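Long-range contact in CghA (Chaetomium globosum, PDB 6KAW), which belongs to the Diels-Alderase family of the calycin clan and is built from two beta-rich domains: residues Thr193-Phe198 with Arg213-Pro218. Residues are numbered along the deposited sequence; the frame is centred on the assembly and turned at random.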
loop_
_atom_site.group_PDB
_atom_site.type_symbol
_atom_site.label_atom_id
_atom_site.label_comp_id
_atom_site.label_asym_id
_atom_site.label_seq_id
_atom_site.Cartn_x
_atom_site.Cartn_y
_atom_site.Cartn_z
ATOM N N THR A 193 -11.813 3.256 11.473
ATOM C CA THR A 193 -12.231 4.552 11.981
ATOM C C THR A 193 -11.087 5.537 11.887
ATOM O O THR A 193 -9.914 5.149 11.951
ATOM C CB THR A 193 -12.702 4.504 13.463
ATOM O OG1 THR A 193 -11.572 4.330 14.328
ATOM C CG2 THR A 193 -13.710 3.394 13.687
ATOM N N VAL A 194 -11.419 6.813 11.719
ATOM C CA VAL A 194 -10.427 7.865 11.861
ATOM C C VAL A 194 -11.034 9.015 12.651
ATOM O O VAL A 194 -12.240 9.264 12.607
ATOM C CB VAL A 194 -9.886 8.404 10.490
ATOM C CG1 VAL A 194 -9.364 7.261 9.610
ATOM C CG2 VAL A 194 -10.940 9.209 9.752
ATOM N N ASP A 195 -10.174 9.713 13.366
ATOM C CA ASP A 195 -10.559 10.880 14.121
ATOM C C ASP A 195 -9.330 11.763 14.139
ATOM O O ASP A 195 -8.490 11.656 15.020
ATOM C CB ASP A 195 -11.024 10.488 15.538
ATOM C CG ASP A 195 -11.746 11.622 16.252
ATOM O OD1 ASP A 195 -11.497 12.792 15.912
ATOM O OD2 ASP A 195 -12.559 11.332 17.158
ATOM N N LEU A 196 -9.203 12.610 13.126
ATOM C CA LEU A 196 -7.960 13.319 12.896
ATOM C C LEU A 196 -8.194 14.806 12.758
ATOM O O LEU A 196 -9.270 15.238 12.349
ATOM C CB LEU A 196 -7.266 12.789 11.631
ATOM C CG LEU A 196 -6.878 11.310 11.648
ATOM C CD1 LEU A 196 -6.764 10.777 10.224
ATOM C CD2 LEU A 196 -5.572 11.133 12.393
ATOM N N THR A 197 -7.173 15.582 13.088
ATOM C CA THR A 197 -7.209 17.013 12.858
ATOM C C THR A 197 -5.980 17.418 12.069
ATOM O O THR A 197 -4.868 17.051 12.422
ATOM C CB THR A 197 -7.282 17.791 14.179
ATOM O OG1 THR A 197 -8.454 17.387 14.888
ATOM C CG2 THR A 197 -7.347 19.287 13.924
ATOM N N PHE A 198 -6.196 18.163 10.990
ATOM C CA PHE A 198 -5.121 18.566 10.097
ATOM C C PHE A 198 -4.935 20.073 10.128
ATOM O O PHE A 198 -5.905 20.818 10.189
ATOM C CB PHE A 198 -5.409 18.139 8.657
ATOM C CG PHE A 198 -5.490 16.655 8.459
ATOM C CD1 PHE A 198 -6.652 15.961 8.773
ATOM C CD2 PHE A 198 -4.415 15.956 7.920
ATOM C CE1 PHE A 198 -6.732 14.594 8.573
ATOM C CE2 PHE A 198 -4.491 14.589 7.720
ATOM C CZ PHE A 198 -5.646 13.907 8.051
ATOM N N ARG A 213 -10.987 18.798 10.064
ATOM C CA ARG A 213 -11.225 17.495 10.670
ATOM C C ARG A 213 -11.504 16.412 9.637
ATOM O O ARG A 213 -12.092 16.677 8.592
ATOM C CB ARG A 213 -12.424 17.557 11.635
ATOM C CG ARG A 213 -12.308 18.591 12.748
ATOM C CD ARG A 213 -11.593 18.038 13.978
ATOM N NE ARG A 213 -12.478 17.242 14.825
ATOM C CZ ARG A 213 -12.371 15.928 15.008
ATOM N NH1 ARG A 213 -11.411 15.242 14.395
ATOM N NH2 ARG A 213 -13.222 15.300 15.810
ATOM N N MET A 214 -11.107 15.184 9.953
ATOM C CA MET A 214 -11.592 14.020 9.220
ATOM C C MET A 214 -12.085 12.986 10.212
ATOM O O MET A 214 -11.317 12.460 11.009
ATOM C CB MET A 214 -10.505 13.413 8.325
ATOM C CG MET A 214 -10.982 12.190 7.546
ATOM S SD MET A 214 -9.700 11.492 6.453
ATOM C CE MET A 214 -9.310 12.902 5.397
ATOM N N VAL A 215 -13.373 12.689 10.148
ATOM C CA VAL A 215 -13.979 11.756 11.068
ATOM C C VAL A 215 -14.707 10.670 10.305
ATOM O O VAL A 215 -15.582 10.952 9.483
ATOM C CB VAL A 215 -14.988 12.449 12.022
ATOM C CG1 VAL A 215 -15.674 11.415 12.907
ATOM C CG2 VAL A 215 -14.311 13.521 12.851
ATOM N N LEU A 216 -14.350 9.427 10.601
ATOM C CA LEU A 216 -15.061 8.276 10.078
ATOM C C LEU A 216 -15.359 7.355 11.253
ATOM O O LEU A 216 -14.442 6.803 11.853
ATOM C CB LEU A 216 -14.239 7.559 8.997
ATOM C CG LEU A 216 -13.944 8.361 7.720
ATOM C CD1 LEU A 216 -12.999 7.606 6.780
ATOM C CD2 LEU A 216 -15.221 8.736 6.997
ATOM N N GLY A 217 -16.638 7.209 11.588
ATOM C CA GLY A 217 -17.037 6.422 12.742
ATOM C C GLY A 217 -17.203 4.942 12.445
ATOM O O GLY A 217 -17.247 4.536 11.285
ATOM N N PRO A 218 -17.305 4.124 13.501
ATOM C CA PRO A 218 -17.279 2.663 13.397
ATOM C C PRO A 218 -18.462 2.046 12.663
ATOM O O PRO A 218 -18.377 0.889 12.269
ATOM C CB PRO A 218 -17.269 2.210 14.863
ATOM C CG PRO A 218 -17.873 3.343 15.616
ATOM C CD PRO A 218 -17.466 4.582 14.895
#
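Val-194 and Leu-216 exchange backbone hydrogen bonds in both directions, as do Leu-196 and Met-214, so strands 193-198 and 213-216 run antiparallel (165° between their directions) as the two arms of a beta hairpin in the calycin-like N-terminal domain. The non-hydrogen-bonded pairs Asp-195 with Val-215 and Thr-197 with Arg-213 put their side chains on the other face from Val-194, Leu-196, Met-214 and Leu-216. On the buried face, Val-194 CG2 sits 3.7 Å from both Met-214 CG and Leu-216 CG. With CG1 anti to the carbonyl carbon (chi1 -54°), CG2 is left between the backbone N and the carbonyl carbon, where it spans two residues of the partner strand. Farther along, Phe-198 meets Met-214 CB with the edge of its ring, CE1 lying 4.0 Å away; Phe-62 of strand 60-69 touches both side chains. The opposite face, more open to solvent, carries Val-215 beside the polar Asp-195, Thr-197 and Arg-213. Arg-213, bent at chi2 and chi3, curls back and reaches diagonally across to the neighbouring strand, forming a salt bridge in which NH1 and NH2 share Asp-195 OD1 through two bent hydrogen bonds (2.9 and 3.0 Å), with the carboxylate and guanidinium planes only 11° apart. A third bond fixes the guanidinium, from Arg-213 NH1 to Leu-196 O at 3.0 Å. That carbonyl therefore accepts twice, NH1 standing well above its plane while Met-214 N approaches from the opposite face.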